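Local coordinates for protein alpha,alpha-trehalose-phosphate synthase (UDP-forming) (Burkholderia xenovorans, PDB 5HXA) that belongs to glycosyltransferase family 20 and is built on the GT-B fold, in which two Rossmann-like domains face each other across a cleft, at residues A[132-137]-A[459-464]; A[176-181]-A[203-208]. All coordinates share one frame; numbering follows the deposited sequence.

Contact 1 of 2, residues A[132-137]-A[459-464]; sequences DDIIWV and DLRNVA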
ATOM      1  N   ASP A 132     -15.580 -35.272 -18.053  1.00 39.63           N
ATOM      2  CA  ASP A 132     -16.745 -34.435 -17.801  1.00 38.67           C
ATOM      3  C   ASP A 132     -16.617 -33.559 -16.566  1.00 32.71           C
ATOM      4  O   ASP A 132     -17.483 -32.707 -16.351  1.00 34.17           O
ATOM      5  CB  ASP A 132     -17.999 -35.303 -17.647  1.00 40.28           C
ATOM      6  CG  ASP A 132     -18.457 -35.895 -18.953  1.00 60.27           C
ATOM      7  OD1 ASP A 132     -18.121 -35.323 -20.012  1.00 66.90           O
ATOM      8  OD2 ASP A 132     -19.155 -36.928 -18.922  1.00 69.12           O
ATOM      9  N   ASP A 133     -15.588 -33.755 -15.744  1.00 31.53           N
ATOM     10  CA  ASP A 133     -15.489 -33.014 -14.491  1.00 32.55           C
ATOM     11  C   ASP A 133     -15.390 -31.516 -14.745  1.00 34.15           C
ATOM     12  O   ASP A 133     -14.832 -31.067 -15.750  1.00 31.22           O
ATOM     13  CB  ASP A 133     -14.256 -33.445 -13.693  1.00 33.92           C
ATOM     14  CG  ASP A 133     -14.255 -34.913 -13.351  1.00 38.45           C
ATOM     15  OD1 ASP A 133     -15.333 -35.547 -13.385  1.00 39.48           O
ATOM     16  OD2 ASP A 133     -13.164 -35.429 -13.041  1.00 32.67           O
ATOM     17  N   ILE A 134     -15.913 -30.735 -13.802  1.00 29.16           N
ATOM     18  CA  ILE A 134     -15.581 -29.321 -13.688  1.00 26.56           C
ATOM     19  C   ILE A 134     -14.786 -29.141 -12.405  1.00 30.14           C
ATOM     20  O   ILE A 134     -15.045 -29.822 -11.407  1.00 26.84           O
ATOM     21  CB  ILE A 134     -16.830 -28.419 -13.709  1.00 29.32           C
ATOM     22  CG1 ILE A 134     -17.741 -28.721 -12.512  1.00 29.34           C
ATOM     23  CG2 ILE A 134     -17.560 -28.582 -15.051  1.00 28.90           C
ATOM     24  CD1 ILE A 134     -19.008 -27.865 -12.460  1.00 32.33           C
ATOM     25  N   ILE A 135     -13.805 -28.239 -12.438  1.00 24.71           N
ATOM     26  CA  ILE A 135     -12.826 -28.092 -11.364  1.00 24.26           C
ATOM     27  C   ILE A 135     -12.943 -26.688 -10.788  1.00 24.35           C
ATOM     28  O   ILE A 135     -12.923 -25.705 -11.537  1.00 23.99           O
ATOM     29  CB  ILE A 135     -11.399 -28.364 -11.874  1.00 21.98           C
ATOM     30  CG1 ILE A 135     -11.330 -29.753 -12.527  1.00 23.33           C
ATOM     31  CG2 ILE A 135     -10.381 -28.244 -10.747  1.00 21.07           C
ATOM     32  CD1 ILE A 135     -10.077 -29.955 -13.382  1.00 27.14           C
ATOM     33  N   TRP A 136     -13.050 -26.598  -9.457  1.00 20.54           N
ATOM     34  CA  TRP A 136     -13.173 -25.328  -8.738  1.00 21.09           C
ATOM     35  C   TRP A 136     -12.032 -25.230  -7.728  1.00 21.23           C
ATOM     36  O   TRP A 136     -12.007 -25.969  -6.739  1.00 24.78           O
ATOM     37  CB  TRP A 136     -14.532 -25.229  -8.042  1.00 23.34           C
ATOM     38  CG  TRP A 136     -14.853 -23.879  -7.444  1.00 21.49           C
ATOM     39  CD1 TRP A 136     -14.107 -22.735  -7.521  1.00 23.70           C
ATOM     40  CD2 TRP A 136     -16.030 -23.541  -6.691  1.00 23.71           C
ATOM     41  NE1 TRP A 136     -14.745 -21.705  -6.849  1.00 24.32           N
ATOM     42  CE2 TRP A 136     -15.926 -22.179  -6.334  1.00 20.09           C
ATOM     43  CE3 TRP A 136     -17.159 -24.264  -6.280  1.00 26.52           C
ATOM     44  CZ2 TRP A 136     -16.912 -21.521  -5.588  1.00 24.70           C
ATOM     45  CZ3 TRP A 136     -18.139 -23.611  -5.537  1.00 28.92           C
ATOM     46  CH2 TRP A 136     -18.009 -22.254  -5.198  1.00 22.66           C
ATOM     47  N   VAL A 137     -11.096 -24.316  -7.975  1.00 21.02           N
ATOM     48  CA  VAL A 137      -9.880 -24.158  -7.178  1.00 24.75           C
ATOM     49  C   VAL A 137     -10.025 -22.932  -6.282  1.00 21.55           C
ATOM     50  O   VAL A 137     -10.561 -21.904  -6.711  1.00 19.24           O
ATOM     51  CB  VAL A 137      -8.652 -24.023  -8.104  1.00 20.40           C
ATOM     52  CG1 VAL A 137      -7.361 -23.881  -7.296  1.00 20.22           C
ATOM     53  CG2 VAL A 137      -8.580 -25.215  -9.071  1.00 18.52           C
ATOM     54  N   ASP A 459     -21.772 -20.197 -13.878  1.00 23.31           N
ATOM     55  CA  ASP A 459     -20.793 -19.655 -14.817  1.00 30.52           C
ATOM     56  C   ASP A 459     -19.785 -20.719 -15.228  1.00 24.68           C
ATOM     57  O   ASP A 459     -19.404 -20.800 -16.400  1.00 25.03           O
ATOM     58  CB  ASP A 459     -20.074 -18.446 -14.208  1.00 23.23           C
ATOM     59  CG  ASP A 459     -20.967 -17.215 -14.130  1.00 30.15           C
ATOM     60  OD1 ASP A 459     -21.991 -17.188 -14.829  1.00 27.14           O
ATOM     61  OD2 ASP A 459     -20.652 -16.277 -13.369  1.00 27.55           O
ATOM     62  N   LEU A 460     -19.347 -21.551 -14.277  1.00 24.75           N
ATOM     63  CA  LEU A 460     -18.385 -22.601 -14.607  1.00 25.20           C
ATOM     64  C   LEU A 460     -18.992 -23.637 -15.547  1.00 29.11           C
ATOM     65  O   LEU A 460     -18.303 -24.155 -16.437  1.00 28.77           O
ATOM     66  CB  LEU A 460     -17.870 -23.270 -13.329  1.00 25.33           C
ATOM     67  CG  LEU A 460     -16.763 -24.320 -13.509  1.00 24.61           C
ATOM     68  CD1 LEU A 460     -15.559 -23.715 -14.236  1.00 21.09           C
ATOM     69  CD2 LEU A 460     -16.339 -24.901 -12.157  1.00 22.38           C
ATOM     70  N   ARG A 461     -20.277 -23.958 -15.369  1.00 25.55           N
ATOM     71  CA  ARG A 461     -20.939 -24.896 -16.272  1.00 26.58           C
ATOM     72  C   ARG A 461     -21.320 -24.273 -17.606  1.00 27.94           C
ATOM     73  O   ARG A 461     -21.769 -24.998 -18.504  1.00 33.57           O
ATOM     74  CB  ARG A 461     -22.193 -25.481 -15.608  1.00 29.63           C
ATOM     75  CG  ARG A 461     -21.885 -26.301 -14.365  1.00 32.27           C
ATOM     76  CD  ARG A 461     -23.137 -26.893 -13.736  1.00 35.72           C
ATOM     77  NE  ARG A 461     -22.800 -27.791 -12.635  1.00 41.09           N
ATOM     78  CZ  ARG A 461     -23.174 -27.617 -11.369  1.00 41.76           C
ATOM     79  NH1 ARG A 461     -23.921 -26.578 -11.027  1.00 34.64           N
ATOM     80  NH2 ARG A 461     -22.812 -28.498 -10.441  1.00 40.43           N
ATOM     81  N   ASN A 462     -21.173 -22.960 -17.757  1.00 27.36           N
ATOM     82  CA  ASN A 462     -21.458 -22.277 -19.016  1.00 32.28           C
ATOM     83  C   ASN A 462     -20.226 -22.152 -19.912  1.00 35.88           C
ATOM     84  O   ASN A 462     -20.321 -21.594 -21.008  1.00 36.36           O
ATOM     85  CB  ASN A 462     -22.039 -20.885 -18.728  1.00 33.19           C
ATOM     86  CG  ASN A 462     -22.636 -20.233 -19.966  1.00 42.09           C
ATOM     87  OD1 ASN A 462     -23.520 -20.795 -20.611  1.00 38.88           O
ATOM     88  ND2 ASN A 462     -22.152 -19.038 -20.302  1.00 44.77           N
ATOM     89  N   VAL A 463     -19.075 -22.660 -19.473  1.00 28.37           N
ATOM     90  CA  VAL A 463     -17.844 -22.501 -20.238  1.00 29.10           C
ATOM     91  C   VAL A 463     -17.837 -23.411 -21.461  1.00 34.04           C
ATOM     92  O   VAL A 463     -17.557 -22.964 -22.578  1.00 33.68           O
ATOM     93  CB  VAL A 463     -16.626 -22.764 -19.336  1.00 28.22           C
ATOM     94  CG1 VAL A 463     -15.342 -22.837 -20.178  1.00 25.12           C
ATOM     95  CG2 VAL A 463     -16.541 -21.696 -18.246  1.00 24.43           C
ATOM     96  N   ALA A 464     -18.134 -24.701 -21.275  1.00 31.68           N
ATOM     97  CA  ALA A 464     -17.940 -25.671 -22.351  1.00 32.17           C
ATOM     98  C   ALA A 464     -19.107 -25.741 -23.332  1.00 30.84           C
ATOM     99  O   ALA A 464     -18.974 -26.396 -24.375  1.00 46.69           O
ATOM    100  CB  ALA A 464     -17.677 -27.064 -21.770  1.00 33.51           C
TER
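Ile135 O, a backbone carbonyl oxygen of strand 134-137, receives a methyl group of segment 459-464: Leu460 CD2 rests 3.6 Å from Ile135 O, a van der Waals contact. The same methyl lies 3.9 Å from Ile134 CB, so the CD2 branch, with CG behind it, lies against the backbone of Ile135 and the branch point of Ile134. With CG turned opposite the backbone N (chi1 -175°), Leu460 projects from its helix toward the sheet. Ile134 sends CG1 between its own N and carbonyl carbon (chi1 62°), which carries CD1 outward to Arg461, 3.8 Å from Arg461 CG. The arginine chain passes at about a right angle to the isoleucine, and its NE is also near CD1. Alongside, Trp136 stacks on Phe456 and meets Trp452, both of helix 449-461, while Ile134 and Trp136 touch Leu12 on the neighbouring strand. The last helix is thereby laid on the N-terminal sheet, a return typical of GT-B proteins. With no hydrogen bond between the two segments, the position of the helix end here rests on the fit of the Leu460 and Arg461 side chains against Ile134 and the strand backbone.

Contact 2 of 2, residues A[176-181]-A[203-208]; sequences PPHEEL and VDFIER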
ATOM      1  N   PRO A 176       7.817  -9.783  -7.051  1.00 19.17           N
ATOM      2  CA  PRO A 176       8.713  -9.805  -8.221  1.00 21.63           C
ATOM      3  C   PRO A 176       8.173 -10.647  -9.372  1.00 19.49           C
ATOM      4  O   PRO A 176       8.182 -10.173 -10.514  1.00 19.18           O
ATOM      5  CB  PRO A 176      10.033 -10.351  -7.646  1.00 21.12           C
ATOM      6  CG  PRO A 176      10.020  -9.812  -6.233  1.00 20.94           C
ATOM      7  CD  PRO A 176       8.567  -9.993  -5.796  1.00 20.28           C
ATOM      8  N   PRO A 177       7.654 -11.882  -9.144  1.00 17.67           N
ATOM      9  CA  PRO A 177       7.091 -12.627 -10.292  1.00 16.68           C
ATOM     10  C   PRO A 177       5.622 -12.342 -10.605  1.00 19.43           C
ATOM     11  O   PRO A 177       4.938 -13.213 -11.158  1.00 20.58           O
ATOM     12  CB  PRO A 177       7.272 -14.091  -9.875  1.00 17.70           C
ATOM     13  CG  PRO A 177       7.097 -14.042  -8.377  1.00 18.65           C
ATOM     14  CD  PRO A 177       7.761 -12.746  -7.948  1.00 19.89           C
ATOM     15  N   HIS A 178       5.126 -11.138 -10.294  1.00 19.13           N
ATOM     16  CA  HIS A 178       3.695 -10.870 -10.451  1.00 19.31           C
ATOM     17  C   HIS A 178       3.222 -11.079 -11.886  1.00 18.93           C
ATOM     18  O   HIS A 178       2.093 -11.531 -12.105  1.00 19.39           O
ATOM     19  CB  HIS A 178       3.359  -9.449  -9.990  1.00 19.16           C
ATOM     20  CG  HIS A 178       3.988  -8.377 -10.825  1.00 19.17           C
ATOM     21  ND1 HIS A 178       5.278  -7.935 -10.619  1.00 21.06           N
ATOM     22  CD2 HIS A 178       3.503  -7.656 -11.864  1.00 22.96           C
ATOM     23  CE1 HIS A 178       5.564  -6.994 -11.503  1.00 24.47           C
ATOM     24  NE2 HIS A 178       4.504  -6.809 -12.271  1.00 18.96           N
ATOM     25  N   GLU A 179       4.055 -10.758 -12.884  1.00 18.05           N
ATOM     26  CA  GLU A 179       3.586 -10.909 -14.266  1.00 21.05           C
ATOM     27  C   GLU A 179       3.328 -12.370 -14.619  1.00 24.85           C
ATOM     28  O   GLU A 179       2.331 -12.694 -15.282  1.00 20.65           O
ATOM     29  CB  GLU A 179       4.588 -10.282 -15.233  1.00 24.31           C
ATOM     30  CG  GLU A 179       4.824  -8.826 -14.935  1.00 39.08           C
ATOM     31  CD  GLU A 179       5.211  -8.035 -16.158  1.00 60.51           C
ATOM     32  OE1 GLU A 179       4.603  -6.964 -16.387  1.00 62.35           O
ATOM     33  OE2 GLU A 179       6.112  -8.492 -16.892  1.00 66.06           O
ATOM     34  N   GLU A 180       4.211 -13.269 -14.185  1.00 20.65           N
ATOM     35  CA  GLU A 180       4.018 -14.690 -14.453  1.00 22.14           C
ATOM     36  C   GLU A 180       2.768 -15.217 -13.752  1.00 20.74           C
ATOM     37  O   GLU A 180       2.052 -16.078 -14.289  1.00 21.82           O
ATOM     38  CB  GLU A 180       5.273 -15.451 -14.002  1.00 27.33           C
ATOM     39  CG  GLU A 180       5.219 -16.947 -14.171  1.00 44.06           C
ATOM     40  CD  GLU A 180       6.574 -17.601 -13.932  1.00 51.38           C
ATOM     41  OE1 GLU A 180       7.208 -17.316 -12.886  1.00 33.62           O
ATOM     42  OE2 GLU A 180       7.005 -18.386 -14.803  1.00 61.40           O
ATOM     43  N   LEU A 181       2.477 -14.692 -12.561  1.00 18.32           N
ATOM     44  CA  LEU A 181       1.312 -15.136 -11.802  1.00 21.49           C
ATOM     45  C   LEU A 181       0.012 -14.727 -12.484  1.00 20.15           C
ATOM     46  O   LEU A 181      -0.920 -15.527 -12.581  1.00 19.14           O
ATOM     47  CB  LEU A 181       1.373 -14.570 -10.383  1.00 15.54           C
ATOM     48  CG  LEU A 181       2.444 -15.192  -9.463  1.00 22.33           C
ATOM     49  CD1 LEU A 181       2.583 -14.385  -8.168  1.00 25.54           C
ATOM     50  CD2 LEU A 181       2.152 -16.669  -9.163  1.00 25.16           C
ATOM     51  N   VAL A 203      -8.523  -6.691 -13.609  1.00 14.99           N
ATOM     52  CA  VAL A 203      -8.700  -6.261 -14.989  1.00 17.41           C
ATOM     53  C   VAL A 203      -7.829  -5.041 -15.291  1.00 19.01           C
ATOM     54  O   VAL A 203      -7.274  -4.916 -16.393  1.00 18.77           O
ATOM     55  CB  VAL A 203     -10.190  -5.988 -15.259  1.00 21.72           C
ATOM     56  CG1 VAL A 203     -10.377  -5.337 -16.619  1.00 22.63           C
ATOM     57  CG2 VAL A 203     -10.992  -7.300 -15.160  1.00 20.74           C
ATOM     58  N   ASP A 204      -7.679  -4.135 -14.316  1.00 15.58           N
ATOM     59  CA  ASP A 204      -6.785  -2.989 -14.510  1.00 18.94           C
ATOM     60  C   ASP A 204      -5.362  -3.435 -14.824  1.00 14.99           C
ATOM     61  O   ASP A 204      -4.686  -2.839 -15.677  1.00 18.69           O
ATOM     62  CB  ASP A 204      -6.769  -2.097 -13.268  1.00 18.93           C
ATOM     63  CG  ASP A 204      -7.949  -1.133 -13.206  1.00 23.82           C
ATOM     64  OD1 ASP A 204      -8.688  -1.001 -14.205  1.00 20.83           O
ATOM     65  OD2 ASP A 204      -8.124  -0.494 -12.147  1.00 21.84           O
ATOM     66  N   PHE A 205      -4.864  -4.449 -14.118  1.00 14.88           N
ATOM     67  CA  PHE A 205      -3.500  -4.887 -14.389  1.00 17.07           C
ATOM     68  C   PHE A 205      -3.380  -5.350 -15.829  1.00 19.00           C
ATOM     69  O   PHE A 205      -2.442  -4.977 -16.551  1.00 20.40           O
ATOM     70  CB  PHE A 205      -3.076  -6.013 -13.440  1.00 19.66           C
ATOM     71  CG  PHE A 205      -1.695  -6.527 -13.741  1.00 21.91           C
ATOM     72  CD1 PHE A 205      -0.577  -5.909 -13.189  1.00 24.11           C
ATOM     73  CD2 PHE A 205      -1.505  -7.569 -14.651  1.00 19.04           C
ATOM     74  CE1 PHE A 205       0.711  -6.349 -13.506  1.00 22.88           C
ATOM     75  CE2 PHE A 205      -0.234  -8.014 -14.964  1.00 19.78           C
ATOM     76  CZ  PHE A 205       0.878  -7.407 -14.389  1.00 23.64           C
ATOM     77  N   ILE A 206      -4.347  -6.152 -16.262  1.00 16.14           N
ATOM     78  CA  ILE A 206      -4.305  -6.747 -17.593  1.00 14.73           C
ATOM     79  C   ILE A 206      -4.397  -5.669 -18.664  1.00 19.08           C
ATOM     80  O   ILE A 206      -3.612  -5.656 -19.621  1.00 20.43           O
ATOM     81  CB  ILE A 206      -5.425  -7.798 -17.714  1.00 18.77           C
ATOM     82  CG1 ILE A 206      -5.018  -9.043 -16.915  1.00 23.54           C
ATOM     83  CG2 ILE A 206      -5.757  -8.142 -19.184  1.00 18.62           C
ATOM     84  CD1 ILE A 206      -6.093 -10.056 -16.788  1.00 29.85           C
ATOM     85  N   GLU A 207      -5.344  -4.741 -18.512  1.00 16.78           N
ATOM     86  CA  GLU A 207      -5.530  -3.719 -19.539  1.00 18.96           C
ATOM     87  C   GLU A 207      -4.373  -2.730 -19.553  1.00 21.63           C
ATOM     88  O   GLU A 207      -3.855  -2.379 -20.618  1.00 18.08           O
ATOM     89  CB  GLU A 207      -6.853  -2.978 -19.321  1.00 23.39           C
ATOM     90  CG  GLU A 207      -8.086  -3.831 -19.564  1.00 24.99           C
ATOM     91  CD  GLU A 207      -9.380  -3.038 -19.429  1.00 27.77           C
ATOM     92  OE1 GLU A 207     -10.351  -3.358 -20.132  1.00 37.12           O
ATOM     93  OE2 GLU A 207      -9.423  -2.090 -18.619  1.00 34.86           O
ATOM     94  N   ARG A 208      -3.956  -2.256 -18.379  1.00 20.17           N
ATOM     95  CA  ARG A 208      -2.941  -1.209 -18.350  1.00 26.02           C
ATOM     96  C   ARG A 208      -1.559  -1.748 -18.675  1.00 25.77           C
ATOM     97  O   ARG A 208      -0.713  -0.992 -19.163  1.00 26.93           O
ATOM     98  CB  ARG A 208      -2.979  -0.495 -16.992  1.00 25.20           C
ATOM     99  CG  ARG A 208      -4.322   0.200 -16.826  1.00 31.70           C
ATOM    100  CD  ARG A 208      -4.560   0.913 -15.496  1.00 32.97           C
ATOM    101  NE  ARG A 208      -5.733   1.776 -15.662  1.00 47.34           N
ATOM    102  CZ  ARG A 208      -6.279   2.535 -14.716  1.00 42.77           C
ATOM    103  NH1 ARG A 208      -5.768   2.552 -13.500  1.00 28.74           N
ATOM    104  NH2 ARG A 208      -7.342   3.283 -14.997  1.00 46.01           N
TER
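His178 and Phe205 bring the edges of their rings together, with the planes nearly perpendicular (88°) and the centroids 5.7 Å apart, and neither ring is stacked on the other. The pair is therefore not a T-shaped stack, although the interplanar angle alone might suggest one. Contact is made by carbon: His178 CD2 lies 3.5 Å from Phe205 CE1 and 3.7 Å from Phe205 CZ. From the histidine side, the phenyl atoms arrive at the ring edge, close to its plane; from the phenylalanine side, the imidazole carbon comes in obliquely. Two torsions set up this meeting. Phe205 extends straight off its helix, CG opposite the backbone N (chi1 177°), whereas His178 folds CG between its N and carbonyl carbon (chi1 65°) at the first turn of helix 178-185. The hydrogen bond of His178 ND1 to Ile175 O engages the far side of the imidazole and should restrain its rotation, leaving CD2 turned to the phenyl ring. Glu179 adds a looser touch, its CG 4.2 Å from Phe205 CZ at the phenyl edge. Asp204, next to Phe205, is salt-bridged to Arg208 of the second subunit. Pro169 and Leu172 of the short helix 169-172 also pack on Phe205, as does Val182 one turn further along helix 178-185, and His211 meets its ring. The contact thus ties the start of helix 178-185 to the last turns of helix 196-208, beside helix 169-172, with strand 190-193 of the N-terminal sheet between the two in the chain.

How the contacts relate
Contacts 1 and 2 belong to the same N-terminal part of the GT-B framework but do not touch: their centres are 24 Å apart and their nearest atoms about 12 Å. Along the chain, both segments of contact 2 fall among the 321 residues that separate 132-137 from 459-464, so a short-range pairing is enclosed by a long-range one. Contact 1 sets the chain's final helix on a strand of the ten-stranded sheet; contact 2 joins two helices that precede and follow strand 190-193 of that sheet in the chain. A sodium ion lies about 11 Å from the side chain of His178, too distant for coordination. Beside contact 2 runs the subunit interface, whereas no other chain touches contact 1.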